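Long-range contacts in replicative DNA helicase (Mycobacterium chimaera, PDB 6RIY), which contains an intein, the protein characterised here, which probably excises itself from the helicase precursor by protein splicing and joins the flanking segments: residues A[32-37]-A[125-130]; A[41-46]-A[120-125]; A[77-82]-A[109-114]. All coordinates share one frame; numbering follows the deposited sequence.

Overall arrangement
The three contacts are nested along the chain: contact 1 closes the longest loop, contact 2 lies inside it, and contact 3 lies inside both. Contact 1 pairs two strands of one antiparallel sheet, and contact 2 brings a loop against strand 122-127 of that same sheet; they share Val125, and their centres are about 19 Å apart. Contact 3 belongs to a second antiparallel sheet, on strand 107-117, with its centre about 25 Å from that of contact 1, across the centre of the chain. Strands 107-117 and 122-127 follow each other, so the short connection between them joins the two sheets. The result is a compact, helix-free protein, consistent with the all-beta Hedgehog/intein fold.

Contact 1 (A[32-37]-A[125-130]); sequences KPTRVV and VEVDNP
Thr34 and Asp128 run past each other in opposite directions, bringing hydroxyl against carboxylate: Thr34 OG1 donates to Asp128 OD1 over 2.7 Å and meets it nearly on the line of its C-O bond. Arg35 N, 3.0 Å from Asp128 OD1, gives a second hydrogen bond, but from above the carboxylate plane, 66° out of it. Two donors coming from different directions should limit rotation of the carboxylate. A first torsion of 77° sets Asp128 CG between its backbone N and carbonyl carbon, and the short side chain faces strand 33-37. Threonine suits its buried position because the hydroxyl can accept as well as donate. Asn129 ND2 points straight at Thr34 OG1, 2.9 Å away, with the oxygen in the amide plane and an N-H...O angle of 174°; the same nitrogen also bonds Leu133 O. Further along, Val37 N binds Glu126 O at 2.8 Å. The two methyls of Val37 part: CG2 lies 3.3 Å from Glu126 O and also near Glu126 CB, and CG1 touches Asp128 CB, these two side chains crossing at about a right angle. Val36 and Val127 form a non-hydrogen-bonded antiparallel pair, and their beta-branched side chains share one buried face of the sheet. The polar cluster thus ties the loop that follows strand 125-127 to its neighbouring strand, an antiparallel pairing within one of the sheets of the Hedgehog/intein fold.

Contact 2 (A[41-46]-A[120-125]); sequences DVMLGR and VPVRCV
Met43 reaches across to Cys124 with its methyl end, and its side chain can be followed atom by atom. CB sits 3.7 Å from Val122 O, and CG, anti to the carbonyl carbon (chi1 -61°), follows beside the same oxygen. The chain is extended at CG and then bends about the CG-SD bond (chi3 -67°), which turns CE toward Cys124, to lie 3.8 Å from Cys124 SG. CE also comes within 4.2 Å of Val122 CG2. A long, flexible, apolar methionine suits this place because it can bend over the strand and put its tip on the sulfur. The two backbones are joined by the paired bonds of a single antiparallel hydrogen-bonded bridge: Met43 N to Val122 O at 2.8 Å and Val122 N to Met43 O at 3.0 Å. Pro121 offers its ring to two apolar partners, Val42 CG1 near Pro121 CB and Leu44 CD2, 3.6 Å from Pro121 CG. One water donates to Met43 O and Val120 O and accepts from Arg46 N, bridging the segments. The aliphatic part of Arg123 crosses Val42 at about a right angle, CG and CD passing Val42 CG2, while its guanidinium bonds Val20 O and Thr40 O. The contact places the loop between strands 33-39 and 48-53 against the start of strand 122-127; Pro121 and Arg123 also bond the backbone of Leu4 and Leu2, so the strand lies between loop and N-terminal segment.

Contact 3 (A[77-82]-A[109-114]); sequences AQLRSG and VQIESA
Gln110 brings the flat side chain that touches across the contact, its carboxamide, to Gly82. Gly82 O is tilted roughly 40° out of the plane of the amide, and the N-H...O angle is only 119°, so the bond from Gln110 NE2 to Gly82 O is weak despite its length of 2.7 Å. The other flat groups are peptides. Gly82 N donates to Ile111 O over 2.9 Å, only slightly tilted from the carbonyl plane. The residue before, Ser81, donates through OG to the next carbonyl of the strand, Glu112 O, at 2.7 Å, tilted 33° from the plane of the Glu112 carbonyl. With OG anti to its own carbonyl carbon, Ser81 holds its hydroxyl up to the strand; a small polar side chain is what a carbonyl this close can accommodate. Gly82 has positive phi, a conformation easily taken by glycine. A water accepts from Ala114 N at 3.1 Å and donates weakly to Ser81 OG. Ile111 CG2 lies against the carbonyl oxygen of Arg80, 3.4 Å from Arg80 O. Its CG1 branch makes an apolar contact with Leu79 CD2 at 4.1 Å, the two side chains crossing at about a right angle. Leu79 CB also rests 3.9 Å from Ala114 CB, alanine being small enough to let the loop come near. Arg80 itself turns away and forms a salt bridge with Asp84. Within strand 107-117, Glu112 and Ser113 both face Glu52 in a classic beta bulge. The loop between strands 72-75 and 85-87 thus runs at a steep angle to this strand, touching it from Leu79 to Gly82, and Leu79 plugs inward against Val51 of strand 48-53 and against Trp67 and Thr69 of strand 66-69, while Ile111 also touches Ile86 of strand 85-87.

Contact 1 (A[32-37]-A[125-130])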
ATOM      1  N   LYS A  32      -9.859  -4.587  10.472  1.00 23.84           N
ATOM      2  CA  LYS A  32     -10.295  -3.756  11.578  1.00 17.89           C
ATOM      3  C   LYS A  32      -9.635  -2.386  11.508  1.00 19.40           C
ATOM      4  O   LYS A  32      -8.593  -2.216  10.868  1.00 20.81           O
ATOM      5  CB  LYS A  32      -9.956  -4.429  12.907  1.00 19.60           C
ATOM      6  CG  LYS A  32     -10.724  -5.718  13.158  1.00 30.05           C
ATOM      7  CD  LYS A  32     -10.255  -6.390  14.446  1.00 33.91           C
ATOM      8  CE  LYS A  32     -11.083  -7.625  14.775  1.00 43.13           C
ATOM      9  NZ  LYS A  32     -12.439  -7.277  15.289  1.00 48.00           N
ATOM     10  N   PRO A  33     -10.225  -1.383  12.156  1.00 19.76           N
ATOM     11  CA  PRO A  33      -9.635  -0.038  12.119  1.00 15.78           C
ATOM     12  C   PRO A  33      -8.236  -0.012  12.724  1.00 15.64           C
ATOM     13  O   PRO A  33      -7.916  -0.767  13.648  1.00 23.94           O
ATOM     14  CB  PRO A  33     -10.618   0.804  12.948  1.00 18.79           C
ATOM     15  CG  PRO A  33     -11.908   0.062  12.878  1.00 23.00           C
ATOM     16  CD  PRO A  33     -11.529  -1.400  12.847  1.00 18.67           C
ATOM     17  N   THR A  34      -7.392   0.868  12.180  1.00 14.31           N
ATOM     18  CA  THR A  34      -6.069   1.138  12.728  1.00 16.46           C
ATOM     19  C   THR A  34      -5.796   2.632  12.595  1.00 19.22           C
ATOM     20  O   THR A  34      -6.180   3.257  11.604  1.00 20.07           O
ATOM     21  CB  THR A  34      -4.979   0.293  12.029  1.00 17.27           C
ATOM     22  OG1 THR A  34      -3.740   0.405  12.739  1.00 20.28           O
ATOM     23  CG2 THR A  34      -4.775   0.719  10.580  1.00 11.99           C
ATOM     24  N   ARG A  35      -5.173   3.214  13.615  1.00 16.37           N
ATOM     25  CA  ARG A  35      -5.017   4.664  13.679  1.00 15.17           C
ATOM     26  C   ARG A  35      -3.719   5.091  13.006  1.00 19.54           C
ATOM     27  O   ARG A  35      -2.693   4.421  13.116  1.00 14.37           O
ATOM     28  CB  ARG A  35      -5.040   5.133  15.136  1.00 18.37           C
ATOM     29  CG  ARG A  35      -4.989   6.632  15.358  1.00 28.25           C
ATOM     30  CD  ARG A  35      -4.908   6.914  16.853  1.00 37.96           C
ATOM     31  NE  ARG A  35      -4.983   8.336  17.176  1.00 44.27           N
ATOM     32  CZ  ARG A  35      -3.949   9.171  17.119  1.00 49.54           C
ATOM     33  NH1 ARG A  35      -2.755   8.731  16.734  1.00 48.96           N
ATOM     34  NH2 ARG A  35      -4.109  10.448  17.439  1.00 50.44           N
ATOM     35  N   VAL A  36      -3.769   6.220  12.313  1.00 15.02           N
ATOM     36  CA  VAL A  36      -2.576   6.780  11.696  1.00 12.88           C
ATOM     37  C   VAL A  36      -1.800   7.517  12.777  1.00 14.67           C
ATOM     38  O   VAL A  36      -2.338   8.411  13.437  1.00 16.79           O
ATOM     39  CB  VAL A  36      -2.958   7.702  10.529  1.00 17.89           C
ATOM     40  CG1 VAL A  36      -1.740   8.396   9.935  1.00 17.03           C
ATOM     41  CG2 VAL A  36      -3.697   6.878   9.458  1.00 14.69           C
ATOM     42  N   VAL A  37      -0.550   7.112  13.000  1.00 15.21           N
ATOM     43  CA  VAL A  37       0.263   7.744  14.029  1.00 17.31           C
ATOM     44  C   VAL A  37       1.221   8.776  13.445  1.00 18.15           C
ATOM     45  O   VAL A  37       1.719   9.633  14.194  1.00 19.28           O
ATOM     46  CB  VAL A  37       1.037   6.698  14.860  1.00 24.16           C
ATOM     47  CG1 VAL A  37       0.071   5.823  15.642  1.00 21.73           C
ATOM     48  CG2 VAL A  37       1.914   5.847  13.975  1.00 25.23           C
ATOM     49  N   VAL A 125       2.569   6.820   5.475  1.00 16.58           N
ATOM     50  CA  VAL A 125       1.891   6.862   6.764  1.00 18.77           C
ATOM     51  C   VAL A 125       2.549   5.831   7.673  1.00 18.03           C
ATOM     52  O   VAL A 125       3.143   4.851   7.218  1.00 16.95           O
ATOM     53  CB  VAL A 125       0.378   6.578   6.644  1.00 15.42           C
ATOM     54  CG1 VAL A 125      -0.297   7.606   5.750  1.00 17.89           C
ATOM     55  CG2 VAL A 125       0.144   5.161   6.101  1.00 17.76           C
ATOM     56  N   GLU A 126       2.432   6.058   8.975  1.00 15.51           N
ATOM     57  CA  GLU A 126       2.690   5.016   9.957  1.00 20.27           C
ATOM     58  C   GLU A 126       1.395   4.730  10.704  1.00 14.39           C
ATOM     59  O   GLU A 126       0.611   5.642  10.967  1.00 15.32           O
ATOM     60  CB  GLU A 126       3.803   5.423  10.918  1.00 18.93           C
ATOM     61  CG  GLU A 126       5.061   5.908  10.204  1.00 26.55           C
ATOM     62  CD  GLU A 126       6.223   6.173  11.141  1.00 40.92           C
ATOM     63  OE1 GLU A 126       6.448   5.361  12.063  1.00 43.43           O
ATOM     64  OE2 GLU A 126       6.918   7.196  10.953  1.00 39.56           O
ATOM     65  N   VAL A 127       1.160   3.465  11.043  1.00 13.16           N
ATOM     66  CA  VAL A 127      -0.092   3.076  11.678  1.00 12.77           C
ATOM     67  C   VAL A 127       0.204   2.340  12.978  1.00 17.93           C
ATOM     68  O   VAL A 127       1.323   1.891  13.225  1.00 17.07           O
ATOM     69  CB  VAL A 127      -0.968   2.219  10.745  1.00 10.79           C
ATOM     70  CG1 VAL A 127      -1.447   3.080   9.563  1.00 12.17           C
ATOM     71  CG2 VAL A 127      -0.180   1.021  10.256  1.00 14.43           C
ATOM     72  N   ASP A 128      -0.821   2.235  13.825  1.00 14.38           N
ATOM     73  CA  ASP A 128      -0.616   1.819  15.207  1.00 16.06           C
ATOM     74  C   ASP A 128      -0.812   0.322  15.420  1.00 15.39           C
ATOM     75  O   ASP A 128      -1.027  -0.112  16.554  1.00 29.02           O
ATOM     76  CB  ASP A 128      -1.518   2.627  16.142  1.00 23.53           C
ATOM     77  CG  ASP A 128      -2.962   2.165  16.131  1.00 29.11           C
ATOM     78  OD1 ASP A 128      -3.382   1.448  15.195  1.00 32.46           O
ATOM     79  OD2 ASP A 128      -3.684   2.529  17.080  1.00 36.83           O
ATOM     80  N   ASN A 129      -0.719  -0.461  14.390  1.00 13.61           N
ATOM     81  CA  ASN A 129      -0.764  -1.884  14.676  1.00 15.36           C
ATOM     82  C   ASN A 129       0.631  -2.486  14.534  1.00 14.84           C
ATOM     83  O   ASN A 129       1.441  -2.010  13.732  1.00 13.39           O
ATOM     84  CB  ASN A 129      -1.758  -2.613  13.760  1.00 12.28           C
ATOM     85  CG  ASN A 129      -1.387  -2.524  12.303  1.00 14.62           C
ATOM     86  OD1 ASN A 129      -0.622  -3.345  11.797  1.00 15.18           O
ATOM     87  ND2 ASN A 129      -1.959  -1.551  11.604  1.00 12.33           N
ATOM     88  N   PRO A 130       0.945  -3.522  15.314  1.00 15.25           N
ATOM     89  CA  PRO A 130       2.328  -4.023  15.338  1.00 16.31           C
ATOM     90  C   PRO A 130       2.791  -4.610  14.017  1.00 15.13           C
ATOM     91  O   PRO A 130       4.000  -4.619  13.747  1.00 16.55           O
ATOM     92  CB  PRO A 130       2.300  -5.074  16.462  1.00 18.26           C
ATOM     93  CG  PRO A 130       0.874  -5.427  16.645  1.00 17.80           C
ATOM     94  CD  PRO A 130       0.108  -4.168  16.337  1.00 16.53           C
TER
HETATM   95  O   HOH W   1      -4.961  -1.643  15.144  1.00 41.78           O
HETATM   96  O   HOH W   2      -5.981   1.606  16.301  1.00 38.75           O

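Contact 2 (A[41-46]-A[120-125])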
ATOM      1  N   ASP A  41       4.947  14.720   4.810  1.00 14.41           N
ATOM      2  CA  ASP A  41       4.631  15.674   3.764  1.00 15.29           C
ATOM      3  C   ASP A  41       4.510  14.956   2.430  1.00 14.09           C
ATOM      4  O   ASP A  41       4.961  13.818   2.260  1.00 16.17           O
ATOM      5  CB  ASP A  41       5.724  16.737   3.626  1.00 16.38           C
ATOM      6  CG  ASP A  41       5.934  17.550   4.879  1.00 30.77           C
ATOM      7  OD1 ASP A  41       5.132  17.420   5.829  1.00 33.06           O
ATOM      8  OD2 ASP A  41       6.909  18.336   4.898  1.00 33.48           O
ATOM      9  N   VAL A  42       3.908  15.643   1.459  1.00 14.79           N
ATOM     10  CA  VAL A  42       3.972  15.155   0.091  1.00 15.05           C
ATOM     11  C   VAL A  42       5.431  15.105  -0.329  1.00 16.36           C
ATOM     12  O   VAL A  42       6.197  16.053  -0.105  1.00 21.46           O
ATOM     13  CB  VAL A  42       3.151  16.051  -0.847  1.00 15.20           C
ATOM     14  CG1 VAL A  42       3.392  15.660  -2.301  1.00 11.82           C
ATOM     15  CG2 VAL A  42       1.676  15.967  -0.506  1.00 15.70           C
ATOM     16  N   MET A  43       5.829  13.997  -0.930  1.00 13.76           N
ATOM     17  CA  MET A  43       7.183  13.828  -1.427  1.00 16.88           C
ATOM     18  C   MET A  43       7.159  13.775  -2.943  1.00 13.15           C
ATOM     19  O   MET A  43       6.383  13.020  -3.528  1.00 12.15           O
ATOM     20  CB  MET A  43       7.818  12.578  -0.837  1.00 21.54           C
ATOM     21  CG  MET A  43       7.909  12.680   0.667  1.00 28.16           C
ATOM     22  SD  MET A  43       8.670  11.243   1.403  1.00 35.19           S
ATOM     23  CE  MET A  43       7.422  10.034   1.046  1.00 13.41           C
ATOM     24  N   LEU A  44       8.003  14.593  -3.566  1.00 14.70           N
ATOM     25  CA  LEU A  44       8.020  14.792  -5.007  1.00 16.91           C
ATOM     26  C   LEU A  44       9.282  14.196  -5.617  1.00 16.40           C
ATOM     27  O   LEU A  44      10.353  14.199  -5.004  1.00 17.62           O
ATOM     28  CB  LEU A  44       7.955  16.288  -5.346  1.00 16.47           C
ATOM     29  CG  LEU A  44       6.688  17.043  -4.962  1.00 15.89           C
ATOM     30  CD1 LEU A  44       6.826  18.539  -5.285  1.00 24.87           C
ATOM     31  CD2 LEU A  44       5.502  16.440  -5.687  1.00 18.04           C
ATOM     32  N   GLY A  45       9.149  13.713  -6.852  1.00 16.44           N
ATOM     33  CA  GLY A  45      10.291  13.257  -7.619  1.00 18.06           C
ATOM     34  C   GLY A  45      10.760  11.848  -7.332  1.00 17.96           C
ATOM     35  O   GLY A  45      11.797  11.442  -7.865  1.00 19.70           O
ATOM     36  N   ARG A  46      10.034  11.091  -6.516  1.00 17.20           N
ATOM     37  CA  ARG A  46      10.466   9.735  -6.199  1.00 20.64           C
ATOM     38  C   ARG A  46      10.259   8.809  -7.401  1.00 16.76           C
ATOM     39  O   ARG A  46       9.267   8.937  -8.124  1.00 17.41           O
ATOM     40  CB  ARG A  46       9.696   9.206  -4.985  1.00 20.44           C
ATOM     41  CG  ARG A  46       9.886  10.037  -3.710  1.00 21.45           C
ATOM     42  CD  ARG A  46      11.303   9.941  -3.176  1.00 33.74           C
ATOM     43  NE  ARG A  46      11.668   8.574  -2.823  1.00 41.28           N
ATOM     44  CZ  ARG A  46      12.919   8.150  -2.664  1.00 45.45           C
ATOM     45  NH1 ARG A  46      13.933   8.991  -2.825  1.00 44.37           N
ATOM     46  NH2 ARG A  46      13.156   6.885  -2.339  1.00 48.00           N
ATOM     47  N   VAL A 120       5.053  10.259  -9.692  1.00 14.23           N
ATOM     48  CA  VAL A 120       3.936  11.072  -9.210  1.00 11.85           C
ATOM     49  C   VAL A 120       4.189  11.390  -7.745  1.00 11.04           C
ATOM     50  O   VAL A 120       4.962  10.688  -7.071  1.00 10.45           O
ATOM     51  CB  VAL A 120       2.578  10.350  -9.391  1.00 16.30           C
ATOM     52  CG1 VAL A 120       2.306  10.077 -10.862  1.00 15.59           C
ATOM     53  CG2 VAL A 120       2.539   9.080  -8.570  1.00 16.25           C
ATOM     54  N   PRO A 121       3.544  12.433  -7.215  1.00 11.62           N
ATOM     55  CA  PRO A 121       3.678  12.737  -5.782  1.00 11.22           C
ATOM     56  C   PRO A 121       3.218  11.566  -4.923  1.00  9.83           C
ATOM     57  O   PRO A 121       2.232  10.896  -5.238  1.00 10.26           O
ATOM     58  CB  PRO A 121       2.767  13.958  -5.596  1.00 14.07           C
ATOM     59  CG  PRO A 121       2.689  14.593  -6.975  1.00 18.48           C
ATOM     60  CD  PRO A 121       2.705  13.427  -7.918  1.00 14.21           C
ATOM     61  N   VAL A 122       3.930  11.327  -3.814  1.00  9.47           N
ATOM     62  CA  VAL A 122       3.632  10.199  -2.927  1.00  9.20           C
ATOM     63  C   VAL A 122       3.722  10.659  -1.476  1.00 15.24           C
ATOM     64  O   VAL A 122       4.269  11.717  -1.172  1.00 13.43           O
ATOM     65  CB  VAL A 122       4.565   8.980  -3.169  1.00  7.84           C
ATOM     66  CG1 VAL A 122       4.413   8.470  -4.583  1.00  9.37           C
ATOM     67  CG2 VAL A 122       6.042   9.309  -2.847  1.00  8.55           C
ATOM     68  N   ARG A 123       3.174   9.838  -0.575  1.00 10.31           N
ATOM     69  CA  ARG A 123       3.246  10.058   0.869  1.00  9.50           C
ATOM     70  C   ARG A 123       3.361   8.722   1.590  1.00  9.43           C
ATOM     71  O   ARG A 123       2.820   7.717   1.126  1.00  9.82           O
ATOM     72  CB  ARG A 123       1.992  10.747   1.424  1.00 16.06           C
ATOM     73  CG  ARG A 123       1.791  12.200   1.108  1.00 22.21           C
ATOM     74  CD  ARG A 123       0.463  12.666   1.727  1.00 21.97           C
ATOM     75  NE  ARG A 123       0.596  12.970   3.150  1.00 22.19           N
ATOM     76  CZ  ARG A 123      -0.420  13.033   4.004  1.00 18.65           C
ATOM     77  NH1 ARG A 123      -1.660  12.786   3.594  1.00 15.37           N
ATOM     78  NH2 ARG A 123      -0.194  13.333   5.273  1.00 17.97           N
ATOM     79  N   CYS A 124       3.981   8.743   2.769  1.00 12.69           N
ATOM     80  CA  CYS A 124       3.985   7.609   3.688  1.00 17.38           C
ATOM     81  C   CYS A 124       3.136   7.892   4.921  1.00 11.63           C
ATOM     82  O   CYS A 124       3.039   9.030   5.389  1.00 12.87           O
ATOM     83  CB  CYS A 124       5.395   7.253   4.165  1.00 27.18           C
ATOM     84  SG  CYS A 124       6.538   6.786   2.888  1.00 35.45           S
ATOM     85  N   VAL A 125       2.569   6.820   5.475  1.00 16.58           N
ATOM     86  CA  VAL A 125       1.891   6.862   6.764  1.00 18.77           C
ATOM     87  C   VAL A 125       2.549   5.831   7.673  1.00 18.03           C
ATOM     88  O   VAL A 125       3.143   4.851   7.218  1.00 16.95           O
ATOM     89  CB  VAL A 125       0.378   6.578   6.644  1.00 15.42           C
ATOM     90  CG1 VAL A 125      -0.297   7.606   5.750  1.00 17.89           C
ATOM     91  CG2 VAL A 125       0.144   5.161   6.101  1.00 17.76           C
TER
HETATM   92  O   HOH W   3       7.330  11.320  -5.662  1.00 12.22           O

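Contact 3 (A[77-82]-A[109-114])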
ATOM      1  N   ALA A  77      10.011  -2.504  -6.500  1.00 16.19           N
ATOM      2  CA  ALA A  77      10.971  -2.765  -7.569  1.00 15.65           C
ATOM      3  C   ALA A  77      11.410  -4.223  -7.631  1.00 18.38           C
ATOM      4  O   ALA A  77      12.007  -4.631  -8.632  1.00 25.25           O
ATOM      5  CB  ALA A  77      12.199  -1.874  -7.399  1.00 22.43           C
ATOM      6  N   GLN A  78      11.159  -5.005  -6.587  1.00 14.84           N
ATOM      7  CA  GLN A  78      11.536  -6.410  -6.592  1.00 19.70           C
ATOM      8  C   GLN A  78      10.359  -7.343  -6.836  1.00 18.96           C
ATOM      9  O   GLN A  78      10.563  -8.557  -6.889  1.00 20.34           O
ATOM     10  CB  GLN A  78      12.223  -6.783  -5.274  1.00 28.92           C
ATOM     11  N   LEU A  79       9.140  -6.823  -6.991  1.00 14.32           N
ATOM     12  CA  LEU A  79       7.983  -7.699  -7.150  1.00 18.50           C
ATOM     13  C   LEU A  79       8.014  -8.420  -8.498  1.00 19.91           C
ATOM     14  O   LEU A  79       8.408  -7.849  -9.514  1.00 20.29           O
ATOM     15  CB  LEU A  79       6.697  -6.900  -7.012  1.00 13.28           C
ATOM     16  CG  LEU A  79       6.370  -6.435  -5.589  1.00 10.96           C
ATOM     17  CD1 LEU A  79       5.155  -5.533  -5.604  1.00 12.32           C
ATOM     18  CD2 LEU A  79       6.139  -7.626  -4.662  1.00 14.04           C
ATOM     19  N   ARG A  80       7.577  -9.684  -8.500  1.00 18.58           N
ATOM     20  CA  ARG A  80       7.728 -10.578  -9.646  1.00 21.74           C
ATOM     21  C   ARG A  80       6.367 -11.081 -10.111  1.00 29.21           C
ATOM     22  O   ARG A  80       5.558 -11.542  -9.295  1.00 24.37           O
ATOM     23  CB  ARG A  80       8.628 -11.769  -9.300  1.00 25.92           C
ATOM     24  CG  ARG A  80      10.042 -11.403  -8.893  1.00 26.94           C
ATOM     25  CD  ARG A  80      10.750 -12.593  -8.274  1.00 34.87           C
ATOM     26  NE  ARG A  80      10.086 -13.050  -7.053  1.00 31.71           N
ATOM     27  CZ  ARG A  80      10.331 -14.216  -6.465  1.00 42.43           C
ATOM     28  NH1 ARG A  80      11.226 -15.050  -6.980  1.00 40.15           N
ATOM     29  NH2 ARG A  80       9.684 -14.549  -5.357  1.00 44.64           N
ATOM     30  N   SER A  81       6.135 -11.010 -11.423  1.00 26.78           N
ATOM     31  CA  SER A  81       4.902 -11.525 -12.010  1.00 27.37           C
ATOM     32  C   SER A  81       4.714 -12.993 -11.661  1.00 26.51           C
ATOM     33  O   SER A  81       5.627 -13.806 -11.834  1.00 31.09           O
ATOM     34  CB  SER A  81       4.933 -11.360 -13.532  1.00 28.77           C
ATOM     35  OG  SER A  81       5.015  -9.992 -13.903  1.00 30.77           O
ATOM     36  N   GLY A  82       3.530 -13.330 -11.169  1.00 25.08           N
ATOM     37  CA  GLY A  82       3.216 -14.727 -10.859  1.00 32.08           C
ATOM     38  C   GLY A  82       3.897 -15.310  -9.639  1.00 34.76           C
ATOM     39  O   GLY A  82       3.240 -15.939  -8.805  1.00 42.20           O
ATOM     40  N   VAL A 109      -4.002 -11.784  -2.775  1.00 16.62           N
ATOM     41  CA  VAL A 109      -3.927 -11.557  -4.216  1.00 17.67           C
ATOM     42  C   VAL A 109      -2.556 -11.989  -4.720  1.00 22.21           C
ATOM     43  O   VAL A 109      -1.605 -12.142  -3.952  1.00 19.43           O
ATOM     44  CB  VAL A 109      -4.163 -10.080  -4.628  1.00 15.62           C
ATOM     45  CG1 VAL A 109      -5.623  -9.676  -4.477  1.00 23.79           C
ATOM     46  CG2 VAL A 109      -3.217  -9.146  -3.864  1.00 13.70           C
ATOM     47  N   GLN A 110      -2.463 -12.170  -6.037  1.00 16.61           N
ATOM     48  CA  GLN A 110      -1.214 -12.467  -6.726  1.00 16.69           C
ATOM     49  C   GLN A 110      -0.710 -11.203  -7.416  1.00 16.00           C
ATOM     50  O   GLN A 110      -1.506 -10.402  -7.915  1.00 14.95           O
ATOM     51  CB  GLN A 110      -1.425 -13.587  -7.750  1.00 18.86           C
ATOM     52  CG  GLN A 110      -0.169 -14.149  -8.394  1.00 22.55           C
ATOM     53  CD  GLN A 110      -0.320 -15.612  -8.747  1.00 29.00           C
ATOM     54  OE1 GLN A 110      -1.314 -16.014  -9.353  1.00 30.45           O
ATOM     55  NE2 GLN A 110       0.666 -16.422  -8.363  1.00 23.12           N
ATOM     56  N   ILE A 111       0.612 -11.020  -7.434  1.00 14.71           N
ATOM     57  CA  ILE A 111       1.199  -9.941  -8.225  1.00 14.82           C
ATOM     58  C   ILE A 111       1.135 -10.319  -9.697  1.00 18.13           C
ATOM     59  O   ILE A 111       1.594 -11.396 -10.105  1.00 20.36           O
ATOM     60  CB  ILE A 111       2.640  -9.649  -7.793  1.00 22.83           C
ATOM     61  CG1 ILE A 111       2.642  -8.783  -6.532  1.00 27.99           C
ATOM     62  CG2 ILE A 111       3.401  -8.914  -8.927  1.00 21.40           C
ATOM     63  CD1 ILE A 111       2.349  -9.539  -5.246  1.00 25.27           C
ATOM     64  N   GLU A 112       0.535  -9.445 -10.503  1.00 15.33           N
ATOM     65  CA  GLU A 112       0.529  -9.675 -11.937  1.00 19.24           C
ATOM     66  C   GLU A 112       1.715  -9.013 -12.615  1.00 23.55           C
ATOM     67  O   GLU A 112       2.336  -9.610 -13.500  1.00 28.78           O
ATOM     68  CB  GLU A 112      -0.774  -9.171 -12.558  1.00 23.15           C
ATOM     69  CG  GLU A 112      -2.020  -9.912 -12.088  1.00 28.64           C
ATOM     70  CD  GLU A 112      -2.191 -11.278 -12.736  1.00 31.83           C
ATOM     71  OE1 GLU A 112      -1.177 -11.940 -13.046  1.00 31.98           O
ATOM     72  OE2 GLU A 112      -3.352 -11.688 -12.946  1.00 33.56           O
ATOM     73  N   SER A 113       2.043  -7.790 -12.212  1.00 18.87           N
ATOM     74  CA  SER A 113       3.176  -7.096 -12.794  1.00 20.36           C
ATOM     75  C   SER A 113       3.522  -5.922 -11.898  1.00 16.94           C
ATOM     76  O   SER A 113       2.677  -5.426 -11.149  1.00 14.55           O
ATOM     77  CB  SER A 113       2.874  -6.617 -14.218  1.00 28.74           C
ATOM     78  OG  SER A 113       1.799  -5.692 -14.221  1.00 27.15           O
ATOM     79  N   ALA A 114       4.786  -5.511 -11.966  1.00 17.04           N
ATOM     80  CA  ALA A 114       5.257  -4.277 -11.356  1.00 14.46           C
ATOM     81  C   ALA A 114       6.195  -3.628 -12.358  1.00 16.18           C
ATOM     82  O   ALA A 114       7.163  -4.255 -12.799  1.00 23.04           O
ATOM     83  CB  ALA A 114       5.967  -4.536 -10.024  1.00 17.58           C
TER
HETATM   84  O   HOH W   4       6.324  -6.921 -14.215  1.00 37.92           O